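Local coordinates for pyridine nucleotide-disulfide oxidoreductase-like protein (Myceliophthora thermophila, PDB 5MQ6) that inserts one oxygen atom beside the carbonyl of ketones, polycyclic ones above all, to give esters or lactones, as an FAD- and NADPH-dependent Baeyer-Villiger monooxygenase, at residues V112-G117 with W122-Y127; T227-P232 with T247-Y252. All blocks are in the same frame, centred on the assembly; numbering follows the deposited sequence.

Contact 1 of 2, residues V112-G117 with W122-Y127; sequences VDAAGG and WWWNRY. With FAD (flavin-adenine dinucleotide), chain B.
W123 lays one face of its indole against A115 CB and the backbone of G116 and G117, its CG swung anti to the backbone N (chi1 172°) toward that loop. G117 CA sits over the six-membered ring in a CH-pi contact, 3.7 Å from the W123 ring centroid, and A115 CB meets W123 CD1 at 3.5 Å. Glycine suits G116 and G117 because a CB at either place would run into the ring. W123 NE1 is hydrogen-bonded to D59 OD2, while R126 NH2 lies over the opposite indole face. An alanine in place of W123 would probably open a gap beside the two glycines and leave D59 without its indole partner.

W124 reaches the same loop with the far end of its indole: CZ2 lies 3.4 Å from A115 N, and A115 CB packs over one face. Its NE1 donates to the adenosine ribose, 3.0 Å from FAD O3B, and that hydroxyl in turn donates to D113 OD1 at 2.6 Å, as is usual for the acidic residue just after the second strand of a Rossmann fold. D113 OD1 also accepts from A115 N (2.9 Å), closing an Asx turn, while A86 N binds OD2, so both carboxylate oxygens are engaged. R126 then folds back, its NE donating to W123 O at 2.8 Å.

The loop follows strand 109-112, parallel neighbour of strand 78-84, and leads into helix 121-124; helix 157-170 touches W123 through Y165.

Contact 2 of 2, residues T227-P232 with T247-Y252; sequences TNPQVP and TARWNY. With NDP (NADPH dihydro-nicotinamide-adenine-dinucleotide phosphate), chain C.
P229 and R249 make most of this small interface, carbon against a flat cation. P229 CG lies over one face of the R249 guanidinium, toward its rim, and P229 CD comes within 3.6 Å of R249 NH2. The two side chains cross at about a right angle. Proline suits the place because its compact ring can lie against the guanidinium face without competing for the N-H groups, which point along the plane of the group. Beside it, P229 CG touches A248 CB at 4.0 Å, where a methyl is small enough to let the two loops approach.

The polar contacts lie around the rim of the guanidinium. A bend at chi2 (-80°) turns the arginine chain back on its own backbone, where NH1 donates to A248 O at 3.0 Å. The bond is straight at the hydrogen (165°), but the donor stands above the carbonyl plane. NH1 also donates to a water lying in the guanidinium plane, 2.8 Å from R249 NH1, and this water gives a weak bond to T227 O. With NE bound to A57 O, the buried cation is held by several neutral acceptors, and its rotation is largely fixed.

Further along, P232 CB lies 3.6 Å from N6A of the NADPH adenine, and T227 touches FAD, so 227-232 spans the ground between both cofactors. Strand 230-232 pairs antiparallel with strand 42-44, whereas 247-252 leaves strand 244-246, at the edge of the five-stranded parallel sheet, and leads into helix 252-255.

Overall arrangement
Contact 1 closes before contact 2 opens along the chain, and their centres lie about 12 Å apart on the same side of the molecule's centre. Contact 1 belongs to the FAD-binding Rossmann-type part, built round strands 78-84 and 109-112; in contact 2, segment 247-252 follows strand 244-246 of the parallel sheet that also holds strands 271-275 and 294-299, while 230-232 pairs with 42-44. They meet directly: W124 CE3 lies 3.2 Å from R249 CZ, N125 lies against A248, and R126 O is probably hydrogen-bonded to Y252 OH. Segment 122-127 thus joins the two nucleotide-binding parts, consistent with a two-dinucleotide-binding flavoprotein monooxygenase in which NADPH must reach the flavin.

Contact 1 of 2, residues V112-G117 with W122-Y127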
# COMPACT_ATOMS: atom_id res chain seq x y z
N VAL A 112 3.81 -18.16 1.79
CA VAL A 112 5.16 -17.80 2.23
C VAL A 112 5.22 -16.33 2.52
O VAL A 112 4.80 -15.49 1.70
CB VAL A 112 6.24 -18.19 1.18
CG1 VAL A 112 7.68 -17.98 1.67
CG2 VAL A 112 6.04 -19.66 0.82
N ASP A 113 5.80 -15.99 3.67
CA ASP A 113 5.85 -14.61 4.10
C ASP A 113 7.08 -14.44 5.01
O ASP A 113 7.37 -15.28 5.86
CB ASP A 113 4.57 -14.28 4.86
CG ASP A 113 4.25 -12.75 4.92
OD1 ASP A 113 5.19 -11.92 5.02
OD2 ASP A 113 3.06 -12.39 4.88
N ALA A 114 7.74 -13.32 4.88
CA ALA A 114 8.82 -12.88 5.76
C ALA A 114 8.30 -12.53 7.14
O ALA A 114 9.02 -12.64 8.07
CB ALA A 114 9.56 -11.68 5.15
N ALA A 115 7.05 -12.12 7.30
CA ALA A 115 6.48 -11.91 8.63
C ALA A 115 6.46 -13.15 9.45
O ALA A 115 6.48 -14.27 8.94
CB ALA A 115 5.05 -11.38 8.53
N GLY A 116 6.32 -12.97 10.76
CA GLY A 116 6.25 -14.11 11.71
C GLY A 116 4.90 -14.77 11.87
O GLY A 116 4.71 -15.77 12.64
N GLY A 117 3.92 -14.24 11.15
CA GLY A 117 2.59 -14.76 11.24
C GLY A 117 1.70 -14.07 10.19
O GLY A 117 2.18 -13.28 9.39
N TRP A 122 -0.79 -5.65 8.92
CA TRP A 122 -1.36 -5.74 10.28
C TRP A 122 -0.56 -6.65 11.25
O TRP A 122 -0.84 -6.67 12.46
CB TRP A 122 -2.87 -6.12 10.22
CG TRP A 122 -3.56 -5.20 9.25
CD1 TRP A 122 -4.07 -5.51 8.06
CD2 TRP A 122 -3.63 -3.77 9.34
NE1 TRP A 122 -4.48 -4.37 7.38
CE2 TRP A 122 -4.23 -3.29 8.15
CE3 TRP A 122 -3.22 -2.85 10.31
CZ2 TRP A 122 -4.45 -1.95 7.91
CZ3 TRP A 122 -3.48 -1.50 10.08
CH2 TRP A 122 -4.08 -1.06 8.87
N TRP A 123 0.36 -7.45 10.68
CA TRP A 123 1.35 -8.19 11.46
C TRP A 123 2.47 -7.21 11.85
O TRP A 123 2.84 -7.12 12.97
CB TRP A 123 1.99 -9.38 10.68
CG TRP A 123 3.09 -9.95 11.44
CD1 TRP A 123 4.41 -9.55 11.41
CD2 TRP A 123 3.00 -10.97 12.46
NE1 TRP A 123 5.11 -10.26 12.37
CE2 TRP A 123 4.28 -11.10 13.04
CE3 TRP A 123 1.97 -11.72 12.97
CZ2 TRP A 123 4.59 -12.06 14.04
CZ3 TRP A 123 2.26 -12.69 13.98
CH2 TRP A 123 3.57 -12.81 14.51
N TRP A 124 3.04 -6.51 10.87
CA TRP A 124 4.22 -5.69 11.10
C TRP A 124 3.98 -4.40 11.90
O TRP A 124 4.71 -4.09 12.82
CB TRP A 124 4.83 -5.34 9.79
CG TRP A 124 5.37 -6.46 8.95
CD1 TRP A 124 4.84 -6.93 7.82
CD2 TRP A 124 6.65 -7.13 9.09
NE1 TRP A 124 5.64 -7.89 7.27
CE2 TRP A 124 6.76 -8.02 8.02
CE3 TRP A 124 7.67 -7.08 10.01
CZ2 TRP A 124 7.85 -8.87 7.87
CZ3 TRP A 124 8.77 -7.92 9.84
CH2 TRP A 124 8.85 -8.78 8.77
N ASN A 125 2.92 -3.69 11.57
CA ASN A 125 2.62 -2.39 12.12
C ASN A 125 1.73 -2.60 13.27
O ASN A 125 0.58 -3.13 13.16
CB ASN A 125 1.95 -1.49 11.05
CG ASN A 125 2.83 -1.31 9.83
OD1 ASN A 125 3.74 -0.53 9.86
ND2 ASN A 125 2.56 -2.05 8.76
N ARG A 126 2.24 -2.23 14.44
CA ARG A 126 1.40 -2.29 15.65
C ARG A 126 1.68 -1.08 16.54
O ARG A 126 1.57 -1.16 17.76
CB ARG A 126 1.67 -3.62 16.39
CG ARG A 126 1.82 -4.88 15.54
CD ARG A 126 1.78 -6.09 16.45
NE ARG A 126 2.10 -7.28 15.67
CZ ARG A 126 1.94 -8.54 16.08
NH1 ARG A 126 1.48 -8.81 17.28
NH2 ARG A 126 2.30 -9.57 15.29
N TYR A 127 2.03 0.04 15.92
CA TYR A 127 2.46 1.23 16.65
C TYR A 127 1.24 1.79 17.39
O TYR A 127 0.13 1.39 17.10
CB TYR A 127 3.12 2.22 15.69
CG TYR A 127 2.24 2.72 14.58
CD1 TYR A 127 1.21 3.63 14.85
CD2 TYR A 127 2.41 2.29 13.26
CE1 TYR A 127 0.41 4.15 13.86
CE2 TYR A 127 1.60 2.81 12.26
CZ TYR A 127 0.58 3.74 12.59
OH TYR A 127 -0.24 4.26 11.67
PA FAD B . 0.76 -6.81 2.68
O1A FAD B . 1.87 -5.83 2.52
O2A FAD B . -0.29 -6.63 3.76
O5B FAD B . 1.41 -8.26 2.90
C5B FAD B . 2.42 -8.70 2.06
C4B FAD B . 3.40 -9.52 2.88
O4B FAD B . 4.31 -10.14 1.95
C3B FAD B . 4.26 -8.74 3.87
O3B FAD B . 4.32 -9.42 5.10
C2B FAD B . 5.62 -8.71 3.23
O2B FAD B . 6.67 -8.64 4.16
C1B FAD B . 5.61 -10.01 2.46
N9A FAD B . 6.58 -10.06 1.40
C8A FAD B . 6.75 -9.14 0.41
N7A FAD B . 7.78 -9.52 -0.34
C5A FAD B . 8.31 -10.66 0.15
C6A FAD B . 9.41 -11.55 -0.26
N6A FAD B . 10.22 -11.35 -1.28
N1A FAD B . 9.52 -12.62 0.48
C2A FAD B . 8.75 -12.87 1.56
N3A FAD B . 7.75 -12.14 2.02
C4A FAD B . 7.52 -10.99 1.32
N1 FAD B . -4.88 0.38 2.74
C2 FAD B . -6.23 0.61 2.73
O2 FAD B . -6.90 0.36 1.73
N3 FAD B . -6.85 1.11 3.81
C4 FAD B . -6.14 1.40 4.92
O4 FAD B . -6.76 1.84 5.87
C4X FAD B . -4.69 1.18 5.03
N5 FAD B . -3.92 1.48 6.14
C5X FAD B . -2.59 1.23 6.09
C6 FAD B . -1.74 1.55 7.25
C7 FAD B . -0.30 1.24 7.10
C7M FAD B . 0.67 1.52 8.23
C8 FAD B . 0.28 0.67 5.85
C8M FAD B . 1.76 0.34 5.68
C9 FAD B . -0.55 0.40 4.78
C9A FAD B . -1.95 0.65 4.86
N10 FAD B . -2.74 0.38 3.73
C10 FAD B . -4.11 0.61 3.81
C1' FAD B . -2.19 -0.26 2.50
C2' FAD B . -2.07 -1.80 2.84
O2' FAD B . -0.74 -2.24 2.53
C3' FAD B . -3.14 -2.71 2.14
O3' FAD B . -4.45 -2.28 2.54
C4' FAD B . -3.14 -4.21 2.50
O4' FAD B . -2.92 -4.53 3.95
C5' FAD B . -2.12 -4.96 1.62
O5' FAD B . -2.45 -6.39 1.70
P FAD B . -1.40 -7.31 0.88
O1P FAD B . -1.61 -8.75 1.48
O2P FAD B . -1.60 -6.97 -0.61
O3P FAD B . 0.09 -6.72 1.23

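Contact 2 of 2, residues T227-P232 with T247-Y252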
# COMPACT_ATOMS: atom_id res chain seq x y z
N THR A 227 5.92 -2.19 2.07
CA THR A 227 6.45 -3.45 2.62
C THR A 227 7.84 -3.35 3.22
O THR A 227 8.20 -4.13 4.07
CB THR A 227 6.46 -4.54 1.51
OG1 THR A 227 7.11 -4.04 0.31
CG2 THR A 227 4.93 -4.94 1.19
N ASN A 228 8.59 -2.34 2.79
CA ASN A 228 10.01 -2.22 3.07
C ASN A 228 10.25 -0.87 3.66
O ASN A 228 10.34 0.11 2.88
CB ASN A 228 10.74 -2.35 1.74
CG ASN A 228 10.71 -3.79 1.25
OD1 ASN A 228 9.73 -4.26 0.58
ND2 ASN A 228 11.74 -4.52 1.65
N PRO A 229 10.30 -0.79 4.99
CA PRO A 229 10.46 0.52 5.65
C PRO A 229 11.70 1.21 5.12
O PRO A 229 12.74 0.56 5.05
CB PRO A 229 10.66 0.18 7.12
CG PRO A 229 10.14 -1.18 7.28
CD PRO A 229 10.35 -1.87 5.97
N GLN A 230 11.60 2.51 4.76
CA GLN A 230 12.77 3.29 4.37
C GLN A 230 13.10 4.34 5.38
O GLN A 230 12.30 4.64 6.29
CB GLN A 230 12.56 3.98 3.02
CG GLN A 230 11.29 4.88 2.97
CD GLN A 230 11.14 5.63 1.66
OE1 GLN A 230 11.55 5.16 0.58
NE2 GLN A 230 10.53 6.80 1.74
N VAL A 231 14.30 4.87 5.22
CA VAL A 231 14.77 6.06 5.94
C VAL A 231 15.48 6.98 4.98
O VAL A 231 16.06 6.53 3.96
CB VAL A 231 15.72 5.74 7.10
CG1 VAL A 231 14.99 4.88 8.10
CG2 VAL A 231 16.99 5.05 6.61
N PRO A 232 15.41 8.27 5.28
CA PRO A 232 16.12 9.23 4.45
C PRO A 232 17.61 9.13 4.71
O PRO A 232 18.00 8.74 5.81
CB PRO A 232 15.58 10.57 4.93
CG PRO A 232 15.05 10.30 6.31
CD PRO A 232 14.84 8.87 6.52
N THR A 247 8.44 3.28 12.80
CA THR A 247 7.07 3.01 13.22
C THR A 247 6.56 1.64 12.80
O THR A 247 5.68 1.02 13.43
CB THR A 247 6.14 4.11 12.61
OG1 THR A 247 6.30 4.21 11.18
CG2 THR A 247 6.53 5.48 13.17
N ALA A 248 7.06 1.20 11.64
CA ALA A 248 6.68 -0.12 11.08
C ALA A 248 7.38 -1.28 11.85
O ALA A 248 7.02 -2.44 11.71
CB ALA A 248 7.00 -0.16 9.61
N ARG A 249 8.38 -0.95 12.68
CA ARG A 249 8.94 -1.94 13.62
C ARG A 249 9.02 -1.35 15.06
O ARG A 249 10.15 -1.15 15.63
CB ARG A 249 10.30 -2.43 13.09
CG ARG A 249 10.31 -2.83 11.62
CD ARG A 249 9.76 -4.26 11.38
NE ARG A 249 9.88 -4.67 9.94
CZ ARG A 249 9.03 -4.38 8.96
NH1 ARG A 249 7.98 -3.65 9.19
NH2 ARG A 249 9.25 -4.82 7.71
N TRP A 250 7.83 -1.10 15.66
CA TRP A 250 7.76 -0.35 16.91
C TRP A 250 8.46 -1.06 18.09
O TRP A 250 8.22 -2.22 18.34
CB TRP A 250 6.37 -0.13 17.31
CG TRP A 250 6.21 0.92 18.43
CD1 TRP A 250 6.04 0.68 19.75
CD2 TRP A 250 6.15 2.35 18.26
NE1 TRP A 250 5.88 1.84 20.42
CE2 TRP A 250 5.97 2.89 19.55
CE3 TRP A 250 6.24 3.21 17.15
CZ2 TRP A 250 5.85 4.27 19.77
CZ3 TRP A 250 6.11 4.56 17.33
CH2 TRP A 250 5.93 5.10 18.65
N ASN A 251 9.20 -0.28 18.86
CA ASN A 251 9.97 -0.79 20.03
C ASN A 251 9.32 -0.40 21.35
O ASN A 251 9.61 0.66 21.95
CB ASN A 251 11.39 -0.32 19.99
CG ASN A 251 12.28 -1.05 20.97
OD1 ASN A 251 11.81 -1.63 21.97
ND2 ASN A 251 13.55 -1.05 20.68
N TYR A 252 8.45 -1.31 21.79
CA TYR A 252 7.75 -1.18 23.02
C TYR A 252 8.61 -1.30 24.28
O TYR A 252 8.14 -0.92 25.39
CB TYR A 252 6.57 -2.11 23.06
CG TYR A 252 5.34 -1.59 22.28
CD1 TYR A 252 4.66 -0.46 22.72
CD2 TYR A 252 4.88 -2.21 21.12
CE1 TYR A 252 3.56 0.03 22.05
CE2 TYR A 252 3.77 -1.75 20.44
CZ TYR A 252 3.13 -0.61 20.91
OH TYR A 252 2.06 -0.12 20.28
PA NDP C . 4.87 8.38 4.28
O1A NDP C . 5.91 7.96 3.19
O2A NDP C . 3.44 8.72 3.96
O5B NDP C . 5.56 9.53 5.16
C5B NDP C . 6.96 9.60 5.39
C4B NDP C . 7.15 10.98 5.99
O4B NDP C . 8.56 11.21 6.26
C3B NDP C . 6.65 12.08 5.05
O3B NDP C . 5.82 12.99 5.79
C2B NDP C . 7.97 12.64 4.56
O2B NDP C . 7.89 14.02 4.08
C1B NDP C . 8.86 12.47 5.76
N9A NDP C . 10.27 12.58 5.38
C8A NDP C . 10.95 11.89 4.40
N7A NDP C . 12.23 12.30 4.32
C5A NDP C . 12.33 13.26 5.27
C6A NDP C . 13.41 14.14 5.71
N6A NDP C . 14.59 14.02 5.11
N1A NDP C . 13.15 15.01 6.71
C2A NDP C . 11.93 15.13 7.32
N3A NDP C . 10.87 14.38 6.97
C4A NDP C . 11.05 13.46 5.97
O3 NDP C . 4.75 7.22 5.37
PN NDP C . 3.56 6.86 6.45
O1N NDP C . 4.12 5.63 7.25
O2N NDP C . 3.16 8.07 7.27
O5D NDP C . 2.29 6.41 5.55
C5D NDP C . 2.51 5.39 4.52
C4D NDP C . 1.19 4.83 4.01
O4D NDP C . 0.55 4.02 5.03
C3D NDP C . 0.18 5.96 3.84
O3D NDP C . 0.44 6.93 2.76
C2D NDP C . -1.16 5.19 3.89
O2D NDP C . -1.43 4.50 2.63
C1D NDP C . -0.90 4.28 5.09
P2B NDP C . 7.58 14.29 2.51
O1X NDP C . 8.51 13.32 1.76
O2X NDP C . 8.01 15.70 2.18
O3X NDP C . 6.07 14.14 2.32
O HOH W 1 6.34 -3.62 6.94